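Local coordinates for protein dehydrogenase (Sinorhizobium meliloti, PDB 3UOE) that probably acts as an oxidoreductase of the malate/L-lactate dehydrogenase (LDH2/MDH2) family, though its own substrate is not established, at residues Asn54-His67 with Asn138-Ala150. Residues are numbered along the deposited sequence; the frame is centred on the assembly and turned at random.
Sequences NLLLEAELRGLPSH and NHMGMLAYYAEAA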
ATOM      1  N   ASN A  54     -22.303  14.358   0.549  1.00 10.80           N
ATOM      2  CA  ASN A  54     -22.350  12.895   0.644  1.00  9.38           C
ATOM      3  C   ASN A  54     -21.052  12.323   1.200  1.00  8.56           C
ATOM      4  O   ASN A  54     -21.069  11.392   2.003  1.00  7.88           O
ATOM      5  CB  ASN A  54     -22.658  12.258  -0.718  1.00  9.75           C
ATOM      6  CG  ASN A  54     -24.118  12.413  -1.129  1.00 13.71           C
ATOM      7  OD1 ASN A  54     -24.971  12.793  -0.324  1.00 18.06           O
ATOM      8  ND2 ASN A  54     -24.410  12.109  -2.392  1.00 15.24           N
ATOM      9  N   LEU A  55     -19.925  12.888   0.778  1.00  7.28           N
ATOM     10  CA  LEU A  55     -18.632  12.480   1.330  1.00  8.06           C
ATOM     11  C   LEU A  55     -18.582  12.534   2.857  1.00  8.65           C
ATOM     12  O   LEU A  55     -18.105  11.603   3.507  1.00  7.08           O
ATOM     13  CB  LEU A  55     -17.494  13.330   0.757  1.00  7.26           C
ATOM     14  CG  LEU A  55     -16.654  12.624  -0.307  1.00 10.27           C
ATOM     15  CD1 LEU A  55     -15.954  11.392   0.291  1.00  6.16           C
ATOM     16  CD2 LEU A  55     -17.510  12.244  -1.517  1.00  6.79           C
ATOM     17  N   LEU A  56     -19.066  13.637   3.416  1.00  7.36           N
ATOM     18  CA  LEU A  56     -19.004  13.869   4.851  1.00  7.76           C
ATOM     19  C   LEU A  56     -20.067  13.047   5.582  1.00  8.50           C
ATOM     20  O   LEU A  56     -19.809  12.489   6.636  1.00  7.61           O
ATOM     21  CB  LEU A  56     -19.167  15.366   5.148  1.00  7.01           C
ATOM     22  CG  LEU A  56     -18.147  16.294   4.463  1.00  7.98           C
ATOM     23  CD1 LEU A  56     -18.276  17.731   4.972  1.00  8.47           C
ATOM     24  CD2 LEU A  56     -16.693  15.806   4.651  1.00  7.52           C
ATOM     25  N   LEU A  57     -21.258  12.963   5.001  1.00 10.02           N
ATOM     26  CA  LEU A  57     -22.338  12.162   5.582  1.00 10.18           C
ATOM     27  C   LEU A  57     -22.011  10.664   5.599  1.00 10.08           C
ATOM     28  O   LEU A  57     -22.319   9.962   6.570  1.00  9.33           O
ATOM     29  CB  LEU A  57     -23.648  12.419   4.835  1.00 10.10           C
ATOM     30  CG  LEU A  57     -24.597  13.430   5.485  1.00 18.99           C
ATOM     31  CD1 LEU A  57     -25.360  12.763   6.614  1.00 18.35           C
ATOM     32  CD2 LEU A  57     -23.866  14.670   5.995  1.00 12.00           C
ATOM     33  N   GLU A  58     -21.387  10.180   4.526  1.00  7.58           N
ATOM     34  CA  GLU A  58     -20.986   8.782   4.470  1.00  9.20           C
ATOM     35  C   GLU A  58     -19.949   8.487   5.550  1.00  9.45           C
ATOM     36  O   GLU A  58     -19.992   7.442   6.190  1.00 10.69           O
ATOM     37  CB  GLU A  58     -20.448   8.409   3.082  1.00 10.27           C
ATOM     38  CG  GLU A  58     -21.512   8.282   1.989  1.00  9.00           C
ATOM     39  CD  GLU A  58     -22.542   7.182   2.261  1.00 12.84           C
ATOM     40  OE1 GLU A  58     -22.207   6.153   2.877  1.00 11.94           O
ATOM     41  OE2 GLU A  58     -23.704   7.347   1.847  1.00 15.49           O
ATOM     42  N   ALA A  59     -19.021   9.416   5.753  1.00  8.31           N
ATOM     43  CA  ALA A  59     -18.056   9.295   6.841  1.00 11.48           C
ATOM     44  C   ALA A  59     -18.776   9.178   8.189  1.00 10.48           C
ATOM     45  O   ALA A  59     -18.526   8.235   8.946  1.00  8.71           O
ATOM     46  CB  ALA A  59     -17.086  10.481   6.844  1.00  7.01           C
ATOM     47  N   GLU A  60     -19.661  10.136   8.479  1.00  9.63           N
ATOM     48  CA  GLU A  60     -20.487  10.106   9.692  1.00 10.31           C
ATOM     49  C   GLU A  60     -21.223   8.769   9.829  1.00 10.54           C
ATOM     50  O   GLU A  60     -21.119   8.105  10.852  1.00  9.22           O
ATOM     51  CB  GLU A  60     -21.513  11.239   9.682  1.00  9.99           C
ATOM     52  CG  GLU A  60     -20.925  12.629   9.688  1.00  9.29           C
ATOM     53  CD  GLU A  60     -20.274  12.989  11.015  1.00 10.79           C
ATOM     54  OE1 GLU A  60     -20.303  12.165  11.950  1.00 10.68           O
ATOM     55  OE2 GLU A  60     -19.737  14.107  11.123  1.00 10.73           O
ATOM     56  N   LEU A  61     -21.950   8.376   8.786  1.00 11.20           N
ATOM     57  CA  LEU A  61     -22.752   7.147   8.826  1.00 10.45           C
ATOM     58  C   LEU A  61     -21.909   5.901   9.089  1.00 11.62           C
ATOM     59  O   LEU A  61     -22.381   4.937   9.704  1.00 12.09           O
ATOM     60  CB  LEU A  61     -23.547   6.963   7.523  1.00  9.53           C
ATOM     61  CG  LEU A  61     -24.681   7.935   7.184  1.00 10.19           C
ATOM     62  CD1 LEU A  61     -25.089   7.791   5.717  1.00  8.60           C
ATOM     63  CD2 LEU A  61     -25.892   7.753   8.113  1.00 10.41           C
ATOM     64  N   ARG A  62     -20.662   5.922   8.625  1.00  9.81           N
ATOM     65  CA  ARG A  62     -19.794   4.750   8.724  1.00 13.61           C
ATOM     66  C   ARG A  62     -18.928   4.731   9.983  1.00 14.21           C
ATOM     67  O   ARG A  62     -18.071   3.864  10.142  1.00 16.76           O
ATOM     68  CB  ARG A  62     -18.915   4.626   7.478  1.00 14.65           C
ATOM     69  CG  ARG A  62     -19.710   4.367   6.213  1.00 16.13           C
ATOM     70  CD  ARG A  62     -18.858   4.492   4.970  1.00 13.81           C
ATOM     71  NE  ARG A  62     -19.472   3.754   3.877  1.00 22.34           N
ATOM     72  CZ  ARG A  62     -19.849   4.292   2.725  1.00 25.10           C
ATOM     73  NH1 ARG A  62     -19.642   5.581   2.497  1.00 29.64           N
ATOM     74  NH2 ARG A  62     -20.414   3.537   1.792  1.00 25.70           N
ATOM     75  N   GLY A  63     -19.148   5.688  10.873  1.00 13.73           N
ATOM     76  CA  GLY A  63     -18.392   5.749  12.112  1.00 14.01           C
ATOM     77  C   GLY A  63     -17.011   6.366  11.959  1.00 15.91           C
ATOM     78  O   GLY A  63     -16.101   6.051  12.725  1.00 14.30           O
ATOM     79  N   LEU A  64     -16.853   7.250  10.977  1.00 13.42           N
ATOM     80  CA  LEU A  64     -15.602   7.982  10.803  1.00 10.54           C
ATOM     81  C   LEU A  64     -15.842   9.495  10.893  1.00 11.71           C
ATOM     82  O   LEU A  64     -15.673  10.221   9.913  1.00 12.29           O
ATOM     83  CB  LEU A  64     -14.962   7.615   9.470  1.00  8.76           C
ATOM     84  CG  LEU A  64     -13.514   8.046   9.242  1.00 13.94           C
ATOM     85  CD1 LEU A  64     -12.536   7.125   9.970  1.00 13.91           C
ATOM     86  CD2 LEU A  64     -13.219   8.069   7.749  1.00 13.09           C
ATOM     87  N   PRO A  65     -16.251   9.974  12.078  1.00 10.68           N
ATOM     88  CA  PRO A  65     -16.575  11.398  12.240  1.00 10.64           C
ATOM     89  C   PRO A  65     -15.369  12.305  12.006  1.00 11.70           C
ATOM     90  O   PRO A  65     -15.546  13.494  11.743  1.00 11.34           O
ATOM     91  CB  PRO A  65     -17.039  11.485  13.706  1.00 11.29           C
ATOM     92  CG  PRO A  65     -16.468  10.238  14.361  1.00 10.15           C
ATOM     93  CD  PRO A  65     -16.580   9.204  13.289  1.00  9.75           C
ATOM     94  N   SER A  66     -14.163  11.752  12.093  1.00 10.29           N
ATOM     95  CA  SER A  66     -12.953  12.526  11.831  1.00 11.06           C
ATOM     96  C   SER A  66     -12.941  13.109  10.410  1.00 11.41           C
ATOM     97  O   SER A  66     -12.309  14.129  10.165  1.00  9.16           O
ATOM     98  CB  SER A  66     -11.705  11.666  12.042  1.00 11.06           C
ATOM     99  OG  SER A  66     -11.649  10.620  11.087  1.00 13.05           O
ATOM    100  N   HIS A  67     -13.635  12.445   9.486  1.00 11.31           N
ATOM    101  CA  HIS A  67     -13.696  12.870   8.086  1.00  9.92           C
ATOM    102  C   HIS A  67     -15.127  13.231   7.699  1.00 10.91           C
ATOM    103  O   HIS A  67     -15.474  13.272   6.515  1.00  7.88           O
ATOM    104  CB  HIS A  67     -13.153  11.766   7.176  1.00  9.64           C
ATOM    105  CG  HIS A  67     -11.659  11.641   7.222  1.00 12.03           C
ATOM    106  ND1 HIS A  67     -10.978  11.284   8.369  1.00  9.59           N
ATOM    107  CD2 HIS A  67     -10.716  11.859   6.276  1.00 10.41           C
ATOM    108  CE1 HIS A  67      -9.679  11.281   8.123  1.00  9.13           C
ATOM    109  NE2 HIS A  67      -9.491  11.634   6.867  1.00 11.70           N
ATOM    110  N   ASN A 138      -8.604  20.595  -2.866  1.00  5.14           N
ATOM    111  CA  ASN A 138      -8.854  20.547  -1.439  1.00  4.71           C
ATOM    112  C   ASN A 138      -9.048  19.133  -0.922  1.00  5.20           C
ATOM    113  O   ASN A 138      -8.986  18.159  -1.663  1.00  4.43           O
ATOM    114  CB  ASN A 138     -10.062  21.407  -1.045  1.00  5.99           C
ATOM    115  CG  ASN A 138      -9.744  22.888  -1.033  1.00  8.00           C
ATOM    116  OD1 ASN A 138      -9.440  23.464   0.020  1.00  7.35           O
ATOM    117  ND2 ASN A 138      -9.803  23.516  -2.206  1.00  6.75           N
ATOM    118  N   HIS A 139      -9.297  19.055   0.375  1.00  6.86           N
ATOM    119  CA  HIS A 139      -9.274  17.806   1.117  1.00  7.92           C
ATOM    120  C   HIS A 139     -10.276  16.817   0.542  1.00  7.31           C
ATOM    121  O   HIS A 139     -11.406  17.184   0.216  1.00  7.39           O
ATOM    122  CB  HIS A 139      -9.566  18.094   2.594  1.00  7.50           C
ATOM    123  CG  HIS A 139      -9.302  16.937   3.501  1.00  9.08           C
ATOM    124  ND1 HIS A 139     -10.304  16.120   3.975  1.00  8.00           N
ATOM    125  CD2 HIS A 139      -8.151  16.466   4.036  1.00 10.31           C
ATOM    126  CE1 HIS A 139      -9.781  15.194   4.755  1.00  7.73           C
ATOM    127  NE2 HIS A 139      -8.476  15.375   4.802  1.00  8.01           N
HETATM  128  N   MSE A 140      -9.845  15.564   0.430  1.00  7.11           N
HETATM  129  CA  MSE A 140     -10.605  14.515  -0.244  1.00  8.10           C
HETATM  130  C   MSE A 140     -11.631  13.842   0.654  1.00  7.83           C
HETATM  131  O   MSE A 140     -12.509  13.116   0.182  1.00  6.93           O
HETATM  132  CB  MSE A 140      -9.641  13.444  -0.756  1.00  7.48           C
HETATM  133  CG  MSE A 140      -8.800  13.917  -1.905  1.00  9.05           C
HETATM  134 SE   MSE A 140      -9.965  14.281  -3.422  1.00 25.93          SE
HETATM  135  CE  MSE A 140      -8.838  15.627  -4.325  1.00  8.44           C
ATOM    136  N   GLY A 141     -11.505  14.059   1.955  1.00  6.48           N
ATOM    137  CA  GLY A 141     -12.327  13.328   2.892  1.00  7.95           C
ATOM    138  C   GLY A 141     -11.981  11.851   2.873  1.00  7.66           C
ATOM    139  O   GLY A 141     -10.822  11.480   2.684  1.00  7.81           O
HETATM  140  N   MSE A 142     -12.993  11.010   3.064  1.00  5.25           N
HETATM  141  CA  MSE A 142     -12.794   9.579   3.259  1.00  6.70           C
HETATM  142  C   MSE A 142     -12.542   8.852   1.952  1.00  7.70           C
HETATM  143  O   MSE A 142     -13.433   8.764   1.113  1.00  8.73           O
HETATM  144  CB  MSE A 142     -14.027   8.985   3.940  1.00  8.81           C
HETATM  145  CG  MSE A 142     -14.048   7.459   3.999  1.00 10.14           C
HETATM  146 SE   MSE A 142     -15.730   6.771   4.776  1.00 26.03          SE
HETATM  147  CE  MSE A 142     -16.941   7.126   3.290  1.00  8.41           C
ATOM    148  N   LEU A 143     -11.343   8.304   1.786  1.00  5.78           N
ATOM    149  CA  LEU A 143     -10.965   7.716   0.501  1.00  6.34           C
ATOM    150  C   LEU A 143     -11.767   6.462   0.129  1.00  7.85           C
ATOM    151  O   LEU A 143     -11.842   6.103  -1.042  1.00  6.22           O
ATOM    152  CB  LEU A 143      -9.464   7.432   0.451  1.00  6.25           C
ATOM    153  CG  LEU A 143      -8.530   8.629   0.684  1.00  6.91           C
ATOM    154  CD1 LEU A 143      -7.095   8.290   0.271  1.00  7.23           C
ATOM    155  CD2 LEU A 143      -9.026   9.863  -0.065  1.00  5.64           C
ATOM    156  N   ALA A 144     -12.366   5.803   1.119  1.00  7.11           N
ATOM    157  CA  ALA A 144     -13.169   4.611   0.856  1.00  7.20           C
ATOM    158  C   ALA A 144     -14.289   4.925  -0.138  1.00  8.65           C
ATOM    159  O   ALA A 144     -14.695   4.066  -0.930  1.00  9.53           O
ATOM    160  CB  ALA A 144     -13.747   4.035   2.168  1.00  7.30           C
ATOM    161  N   TYR A 145     -14.777   6.164  -0.099  1.00  8.39           N
ATOM    162  CA  TYR A 145     -15.869   6.591  -0.966  1.00  7.22           C
ATOM    163  C   TYR A 145     -15.510   6.355  -2.439  1.00  8.79           C
ATOM    164  O   TYR A 145     -16.314   5.825  -3.208  1.00  8.07           O
ATOM    165  CB  TYR A 145     -16.187   8.073  -0.726  1.00  7.19           C
ATOM    166  CG  TYR A 145     -17.432   8.565  -1.446  1.00  7.99           C
ATOM    167  CD1 TYR A 145     -17.382   8.946  -2.784  1.00  8.68           C
ATOM    168  CD2 TYR A 145     -18.652   8.641  -0.787  1.00  7.60           C
ATOM    169  CE1 TYR A 145     -18.519   9.386  -3.454  1.00  9.49           C
ATOM    170  CE2 TYR A 145     -19.796   9.082  -1.440  1.00  9.55           C
ATOM    171  CZ  TYR A 145     -19.724   9.451  -2.774  1.00 12.11           C
ATOM    172  OH  TYR A 145     -20.858   9.892  -3.423  1.00 14.88           O
ATOM    173  N   TYR A 146     -14.297   6.754  -2.812  1.00  7.08           N
ATOM    174  CA  TYR A 146     -13.815   6.633  -4.181  1.00  6.77           C
ATOM    175  C   TYR A 146     -13.469   5.182  -4.507  1.00  7.68           C
ATOM    176  O   TYR A 146     -13.867   4.675  -5.555  1.00  9.05           O
ATOM    177  CB  TYR A 146     -12.612   7.556  -4.410  1.00  6.33           C
ATOM    178  CG  TYR A 146     -12.829   8.942  -3.834  1.00  7.29           C
ATOM    179  CD1 TYR A 146     -13.751   9.825  -4.410  1.00  7.99           C
ATOM    180  CD2 TYR A 146     -12.140   9.357  -2.701  1.00  6.27           C
ATOM    181  CE1 TYR A 146     -13.974  11.098  -3.872  1.00  6.56           C
ATOM    182  CE2 TYR A 146     -12.343  10.621  -2.160  1.00  7.00           C
ATOM    183  CZ  TYR A 146     -13.260  11.488  -2.746  1.00  8.26           C
ATOM    184  OH  TYR A 146     -13.450  12.738  -2.201  1.00  7.30           O
ATOM    185  N   ALA A 147     -12.748   4.512  -3.609  1.00  7.07           N
ATOM    186  CA  ALA A 147     -12.439   3.089  -3.792  1.00  9.43           C
ATOM    187  C   ALA A 147     -13.713   2.280  -4.023  1.00  9.16           C
ATOM    188  O   ALA A 147     -13.761   1.392  -4.874  1.00  9.42           O
ATOM    189  CB  ALA A 147     -11.667   2.535  -2.585  1.00  6.88           C
ATOM    190  N   GLU A 148     -14.751   2.601  -3.261  1.00  8.68           N
ATOM    191  CA  GLU A 148     -16.009   1.882  -3.366  1.00 10.19           C
ATOM    192  C   GLU A 148     -16.690   2.167  -4.694  1.00 10.20           C
ATOM    193  O   GLU A 148     -17.260   1.265  -5.303  1.00  9.36           O
ATOM    194  CB  GLU A 148     -16.936   2.261  -2.214  1.00 12.32           C
ATOM    195  CG  GLU A 148     -18.233   1.475  -2.175  1.00 16.81           C
ATOM    196  CD  GLU A 148     -19.088   1.849  -0.981  1.00 27.62           C
ATOM    197  OE1 GLU A 148     -19.667   2.957  -0.985  1.00 28.48           O
ATOM    198  OE2 GLU A 148     -19.172   1.037  -0.036  1.00 37.86           O
ATOM    199  N   ALA A 149     -16.634   3.426  -5.131  1.00  9.01           N
ATOM    200  CA  ALA A 149     -17.267   3.829  -6.373  1.00  7.93           C
ATOM    201  C   ALA A 149     -16.630   3.078  -7.539  1.00 11.61           C
ATOM    202  O   ALA A 149     -17.316   2.612  -8.448  1.00 12.13           O
ATOM    203  CB  ALA A 149     -17.140   5.321  -6.573  1.00  8.24           C
ATOM    204  N   ALA A 150     -15.308   2.970  -7.516  1.00 10.39           N
ATOM    205  CA  ALA A 150     -14.601   2.241  -8.555  1.00 10.85           C
ATOM    206  C   ALA A 150     -15.050   0.780  -8.535  1.00 10.59           C
ATOM    207  O   ALA A 150     -15.379   0.202  -9.575  1.00 11.22           O
ATOM    208  CB  ALA A 150     -13.090   2.353  -8.346  1.00  7.73           C
TER
HETATM  209  O   HOH W   1     -15.399  12.222   4.147  1.00  6.85           O
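A bound water is gripped by three backbone groups and ties the segments together: it accepts from Met142 N at 2.9 Å and donates to Leu55 O and His67 O. Further along, Arg62 NH2 meets Glu148 OE1 at 2.9 Å in a salt bridge, the guanidinium and carboxylate planes turned 63° apart. Arg62 NH1 also forms a salt bridge with Glu58 OE1, and Glu58 OE2 pairs with Arg333, so the long, extended arginine links two acids that like charge would probably push apart. Met142, a selenomethionine, has CG anti to its own N (chi1 171°) and bends at chi3, which brings CE across the Arg62 chain, against CD and NH1, and to 3.7 Å from Glu58 CB; its flexible, apolar chain packs SE near Ala59 and CG against Leu64 CD2. Branched Leu55 uses both methyls on Tyr145: CD2 sits over the centre of the ring in a CH-pi contact, 3.5 Å from the centroid, while CD1 touches CB. Glu58 CG reaches the edge of the same ring, and an alanine in place of Tyr145 would probably open a gap beneath Leu55 CD2, leaving that methyl without its aromatic face. Tyr146 OH, held by Met140 O at 2.6 Å, lies against Leu55 CG. Helix 54-61 and its C-terminal turn pack on the loop and first turns of helix 144-150, local axes 99° and 11.1 Å apart; a Schellman motif ends the former, Leu64 N bonding Ala59 O and Gly63 N Glu60 O, with glycine favoured by positive phi at C-prime.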